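Protein-tyrosine-phosphatase (Shewanella sp., PDB 2Z72) probably hydrolyses phosphate esters such as phosphotyrosine, as a cold-active protein tyrosine phosphatase of the calcineurin-like phosphoesterase family with zinc bound in its metal sites. Local coordinates at residues Q20-K32 / S35-C47. Numbering follows the deposited sequence.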
loop_
_atom_site.group_PDB
_atom_site.type_symbol
_atom_site.label_atom_id
_atom_site.label_comp_id
_atom_site.label_asym_id
_atom_site.label_seq_id
_atom_site.Cartn_x
_atom_site.Cartn_y
_atom_site.Cartn_z
ATOM N N GLN A 20 21.057 -13.864 12.329
ATOM C CA GLN A 20 20.948 -12.420 12.158
ATOM C C GLN A 20 20.697 -12.001 10.705
ATOM O O GLN A 20 21.150 -12.638 9.771
ATOM C CB GLN A 20 22.159 -11.658 12.667
ATOM C CG GLN A 20 23.483 -12.343 12.585
ATOM C CD GLN A 20 24.585 -11.338 12.869
ATOM O OE1 GLN A 20 24.436 -10.379 13.624
ATOM N NE2 GLN A 20 25.677 -11.536 12.191
ATOM N N SER A 21 19.996 -10.891 10.575
ATOM C CA SER A 21 19.790 -10.250 9.299
ATOM C C SER A 21 21.022 -9.451 8.891
ATOM O O SER A 21 21.903 -9.156 9.685
ATOM C CB SER A 21 18.538 -9.372 9.408
ATOM O OG SER A 21 17.332 -10.160 9.540
ATOM N N THR A 22 21.056 -9.084 7.592
ATOM C CA THR A 22 22.103 -8.327 6.977
ATOM C C THR A 22 21.494 -7.176 6.194
ATOM O O THR A 22 20.444 -7.384 5.558
ATOM C CB THR A 22 22.887 -9.223 6.014
ATOM O OG1 THR A 22 23.455 -10.344 6.713
ATOM C CG2 THR A 22 24.034 -8.448 5.319
ATOM N N ALA A 23 22.078 -6.020 6.258
ATOM C CA ALA A 23 21.597 -4.853 5.560
ATOM C C ALA A 23 22.610 -4.392 4.502
ATOM O O ALA A 23 23.813 -4.245 4.801
ATOM C CB ALA A 23 21.312 -3.723 6.536
ATOM N N TYR A 24 22.095 -4.114 3.311
ATOM C CA TYR A 24 22.821 -3.558 2.204
ATOM C C TYR A 24 22.426 -2.083 2.047
ATOM O O TYR A 24 21.229 -1.787 1.945
ATOM C CB TYR A 24 22.543 -4.304 0.921
ATOM C CG TYR A 24 23.008 -5.726 0.905
ATOM C CD1 TYR A 24 22.156 -6.798 1.102
ATOM C CD2 TYR A 24 24.290 -6.074 0.722
ATOM C CE1 TYR A 24 22.617 -8.091 1.078
ATOM C CE2 TYR A 24 24.754 -7.379 0.720
ATOM C CZ TYR A 24 23.925 -8.384 0.898
ATOM O OH TYR A 24 24.360 -9.664 0.901
ATOM N N TRP A 25 23.403 -1.201 1.975
ATOM C CA TRP A 25 23.216 0.233 1.908
ATOM C C TRP A 25 23.951 0.756 0.708
ATOM O O TRP A 25 25.133 0.397 0.482
ATOM C CB TRP A 25 23.771 0.937 3.133
ATOM C CG TRP A 25 23.348 0.376 4.445
ATOM C CD1 TRP A 25 23.897 -0.706 5.080
ATOM C CD2 TRP A 25 22.319 0.812 5.323
ATOM N NE1 TRP A 25 23.285 -0.958 6.246
ATOM C CE2 TRP A 25 22.298 -0.043 6.460
ATOM C CE3 TRP A 25 21.394 1.864 5.280
ATOM C CZ2 TRP A 25 21.385 0.138 7.507
ATOM C CZ3 TRP A 25 20.501 2.033 6.331
ATOM C CH2 TRP A 25 20.495 1.164 7.452
ATOM N N ILE A 26 23.296 1.608 -0.084
ATOM C CA ILE A 26 23.986 2.378 -1.113
ATOM C C ILE A 26 24.318 3.740 -0.531
ATOM O O ILE A 26 23.424 4.499 -0.187
ATOM C CB ILE A 26 23.135 2.552 -2.381
ATOM C CG1 ILE A 26 22.613 1.246 -2.886
ATOM C CG2 ILE A 26 23.957 3.272 -3.447
ATOM C CD1 ILE A 26 23.642 0.129 -3.020
ATOM N N CYS A 27 25.618 3.993 -0.349
ATOM C CA CYS A 27 26.091 5.228 0.275
ATOM C C CYS A 27 27.063 5.897 -0.688
ATOM O O CYS A 27 28.164 5.385 -0.907
ATOM C CB CYS A 27 26.763 4.903 1.606
ATOM S SG CYS A 27 25.808 3.884 2.710
ATOM N N ASP A 28 26.688 6.990 -1.320
ATOM C CA ASP A 28 27.564 7.700 -2.276
ATOM C C ASP A 28 27.983 6.764 -3.383
ATOM O O ASP A 28 29.184 6.756 -3.753
ATOM C CB ASP A 28 28.776 8.259 -1.569
ATOM C CG ASP A 28 29.412 9.492 -2.180
ATOM O OD1 ASP A 28 28.884 10.163 -3.083
ATOM O OD2 ASP A 28 30.515 9.757 -1.656
ATOM N N ASN A 29 27.078 6.041 -3.965
ATOM C CA ASN A 29 27.293 5.152 -5.096
ATOM C C ASN A 29 28.265 3.999 -4.801
ATOM O O ASN A 29 28.809 3.395 -5.725
ATOM C CB ASN A 29 27.713 5.815 -6.402
ATOM C CG ASN A 29 26.529 6.354 -7.201
ATOM O OD1 ASN A 29 25.382 6.293 -6.736
ATOM N ND2 ASN A 29 26.790 6.929 -8.372
ATOM N N ARG A 30 28.381 3.622 -3.536
ATOM C CA ARG A 30 29.187 2.495 -3.171
ATOM C C ARG A 30 28.334 1.649 -2.203
ATOM O O ARG A 30 27.438 2.150 -1.517
ATOM C CB ARG A 30 30.478 2.936 -2.479
ATOM C CG ARG A 30 31.435 3.698 -3.365
ATOM C CD ARG A 30 32.401 2.865 -4.220
ATOM N NE ARG A 30 31.709 2.266 -5.372
ATOM C CZ ARG A 30 31.454 2.684 -6.587
ATOM N NH1 ARG A 30 30.791 1.875 -7.426
ATOM N NH2 ARG A 30 31.880 3.920 -6.892
ATOM N N LEU A 31 28.603 0.360 -2.134
ATOM C CA LEU A 31 27.877 -0.537 -1.251
ATOM C C LEU A 31 28.541 -0.649 0.094
ATOM O O LEU A 31 29.728 -0.909 0.188
ATOM C CB LEU A 31 27.820 -1.906 -1.927
ATOM C CG LEU A 31 27.053 -2.998 -1.170
ATOM C CD1 LEU A 31 25.598 -2.598 -0.911
ATOM C CD2 LEU A 31 27.137 -4.325 -1.905
ATOM N N LYS A 32 27.729 -0.567 1.122
ATOM C CA LYS A 32 28.098 -0.917 2.479
ATOM C C LYS A 32 27.185 -2.045 2.938
ATOM O O LYS A 32 25.991 -2.009 2.693
ATOM C CB LYS A 32 28.095 0.254 3.433
ATOM C CG LYS A 32 29.148 1.360 3.215
ATOM C CD LYS A 32 29.230 2.343 4.375
ATOM C CE LYS A 32 30.292 3.443 4.333
ATOM N NZ LYS A 32 30.458 4.162 5.648
ATOM N N SER A 35 26.009 -6.170 9.424
ATOM C CA SER A 35 25.401 -7.257 10.163
ATOM C C SER A 35 24.471 -6.670 11.218
ATOM O O SER A 35 24.928 -5.808 11.977
ATOM C CB SER A 35 26.459 -8.116 10.840
ATOM O OG SER A 35 27.329 -8.680 9.872
ATOM N N ILE A 36 23.210 -7.091 11.253
ATOM C CA ILE A 36 22.280 -6.464 12.176
ATOM C C ILE A 36 22.310 -7.118 13.557
ATOM O O ILE A 36 22.143 -8.350 13.630
ATOM C CB ILE A 36 20.858 -6.501 11.590
ATOM C CG1 ILE A 36 20.774 -5.663 10.299
ATOM C CG2 ILE A 36 19.791 -6.081 12.592
ATOM C CD1 ILE A 36 19.659 -5.966 9.367
ATOM N N GLU A 37 22.547 -6.280 14.570
ATOM C CA GLU A 37 22.689 -6.638 15.971
ATOM C C GLU A 37 21.389 -6.231 16.700
ATOM O O GLU A 37 20.913 -5.049 16.580
ATOM C CB GLU A 37 23.888 -5.989 16.656
ATOM C CG GLU A 37 25.140 -5.665 15.868
ATOM C CD GLU A 37 26.085 -6.839 15.934
ATOM O OE1 GLU A 37 27.174 -6.818 15.346
ATOM O OE2 GLU A 37 25.575 -7.784 16.608
ATOM N N LYS A 38 20.801 -7.197 17.409
ATOM C CA LYS A 38 19.693 -6.943 18.328
ATOM C C LYS A 38 18.540 -6.310 17.592
ATOM O O LYS A 38 17.815 -5.438 18.127
ATOM C CB LYS A 38 20.162 -6.053 19.466
ATOM C CG LYS A 38 21.350 -6.567 20.268
ATOM C CD LYS A 38 21.744 -5.711 21.457
ATOM C CE LYS A 38 22.377 -6.456 22.616
ATOM N NZ LYS A 38 22.569 -5.679 23.886
ATOM N N LEU A 39 18.350 -6.744 16.352
ATOM C CA LEU A 39 17.229 -6.311 15.473
ATOM C C LEU A 39 17.260 -4.847 15.083
ATOM O O LEU A 39 16.316 -4.361 14.439
ATOM C CB LEU A 39 15.885 -6.647 16.038
ATOM C CG LEU A 39 15.694 -8.149 16.373
ATOM C CD1 LEU A 39 14.263 -8.257 16.866
ATOM C CD2 LEU A 39 15.957 -9.091 15.217
ATOM N N GLN A 40 18.339 -4.114 15.329
ATOM C CA GLN A 40 18.387 -2.681 15.057
ATOM C C GLN A 40 19.119 -2.497 13.753
ATOM O O GLN A 40 20.323 -2.761 13.560
ATOM C CB GLN A 40 19.205 -1.982 16.129
ATOM C CG GLN A 40 18.594 -1.872 17.486
ATOM C CD GLN A 40 17.370 -1.014 17.682
ATOM O OE1 GLN A 40 16.960 -0.239 16.812
ATOM N NE2 GLN A 40 16.741 -1.115 18.842
ATOM N N VAL A 41 18.398 -1.999 12.789
ATOM C CA VAL A 41 18.998 -1.724 11.493
ATOM C C VAL A 41 19.536 -0.296 11.513
ATOM O O VAL A 41 18.759 0.625 11.304
ATOM C CB VAL A 41 17.975 -1.916 10.376
ATOM C CG1 VAL A 41 18.611 -1.709 9.052
ATOM C CG2 VAL A 41 17.287 -3.289 10.473
ATOM N N ASN A 42 20.833 -0.224 11.787
ATOM C CA ASN A 42 21.555 1.018 11.959
ATOM C C ASN A 42 22.391 1.331 10.735
ATOM O O ASN A 42 23.104 0.470 10.217
ATOM C CB ASN A 42 22.495 0.963 13.169
ATOM C CG ASN A 42 21.684 0.988 14.455
ATOM O OD1 ASN A 42 20.548 1.469 14.492
ATOM N ND2 ASN A 42 22.330 0.447 15.470
ATOM N N ARG A 43 22.316 2.594 10.312
ATOM C CA ARG A 43 23.021 3.008 9.098
ATOM C C ARG A 43 24.468 3.170 9.420
ATOM O O ARG A 43 24.881 3.675 10.459
ATOM C CB ARG A 43 22.363 4.340 8.695
ATOM C CG ARG A 43 22.966 5.148 7.681
ATOM C CD ARG A 43 22.745 6.644 7.822
ATOM N NE ARG A 43 21.528 7.076 8.304
ATOM C CZ ARG A 43 20.997 7.789 9.254
ATOM N NH1 ARG A 43 21.662 8.404 10.211
ATOM N NH2 ARG A 43 19.675 7.933 9.288
ATOM N N PRO A 44 25.352 2.784 8.518
ATOM C CA PRO A 44 26.736 3.133 8.739
ATOM C C PRO A 44 27.015 4.625 8.601
ATOM O O PRO A 44 26.182 5.429 8.183
ATOM C CB PRO A 44 27.352 2.436 7.551
ATOM C CG PRO A 44 26.351 1.865 6.642
ATOM C CD PRO A 44 25.064 2.091 7.266
ATOM N N GLU A 45 28.241 4.986 8.991
ATOM C CA GLU A 45 28.648 6.402 8.775
ATOM C C GLU A 45 28.729 6.720 7.300
ATOM O O GLU A 45 28.855 5.922 6.354
ATOM C CB GLU A 45 29.958 6.590 9.558
ATOM C CG GLU A 45 29.825 6.665 11.080
ATOM C CD GLU A 45 31.164 6.575 11.773
ATOM O OE1 GLU A 45 31.907 5.636 11.361
ATOM O OE2 GLU A 45 31.512 7.360 12.673
ATOM N N HIS A 46 28.724 7.984 6.940
ATOM C CA HIS A 46 28.882 8.386 5.565
ATOM C C HIS A 46 27.704 7.866 4.726
ATOM O O HIS A 46 27.974 7.595 3.565
ATOM C CB HIS A 46 30.174 7.922 4.870
ATOM C CG HIS A 46 31.476 7.788 5.548
ATOM N ND1 HIS A 46 32.447 6.862 5.167
ATOM C CD2 HIS A 46 32.022 8.485 6.594
ATOM C CE1 HIS A 46 33.480 7.019 5.958
ATOM N NE2 HIS A 46 33.261 7.984 6.836
ATOM N N CYS A 47 26.553 7.734 5.351
ATOM C CA CYS A 47 25.446 7.225 4.558
ATOM C C CYS A 47 24.155 8.048 4.569
ATOM O O CYS A 47 23.068 7.467 4.584
ATOM C CB CYS A 47 25.197 5.789 5.085
ATOM S SG CYS A 47 24.504 5.027 3.624
#
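Pro-44 and Arg-43 lie over one face of the Trp-25 indole. Pro-44 CD sits 3.5 Å from the centroid of the five-membered ring, almost on its normal, while Arg-43 CA makes a second CH-pi contact 3.7 Å from the centroid of the six-membered ring. With CG anti to its carbonyl carbon (chi1 -50°), Trp-25 brings the indole beneath Arg-43 and Pro-44; its CZ2 also meets Val-41 CG1 at 3.7 Å, and NE1 is hydrogen-bonded to Thr-34 OG1. Replacing this indole by an alanine is likely to leave the Pro-44 ring without its platform and open a gap beside Val-41. The buried disulfide Cys-27 to Cys-47 closes one end of this packing. Residues 22-27 and 30-35 form a beta hairpin in the small N-terminal antiparallel sheet, turned by a type I' turn from Cys-27 to Arg-30, and residues 36-47 fold back across it. Near the far end, Ile-36 N donates to Ser-21 O (2.9 Å, 166° at the hydrogen), beside the non-hydrogen-bonded pair Thr-22 and Ser-35; Ile-36 CD1 reaches Ser-21 CB at 3.6 Å and also touches Ala-23. The more exposed border is looser and more polar. There, in the modelled conformer, the extended Lys-32 chain slides past Pro-44, CD lying 3.7 Å from Pro-44 CB, and its ammonium end lies near the Glu-45 carbonyl and the exposed His-46 in a doubtful, very short approach.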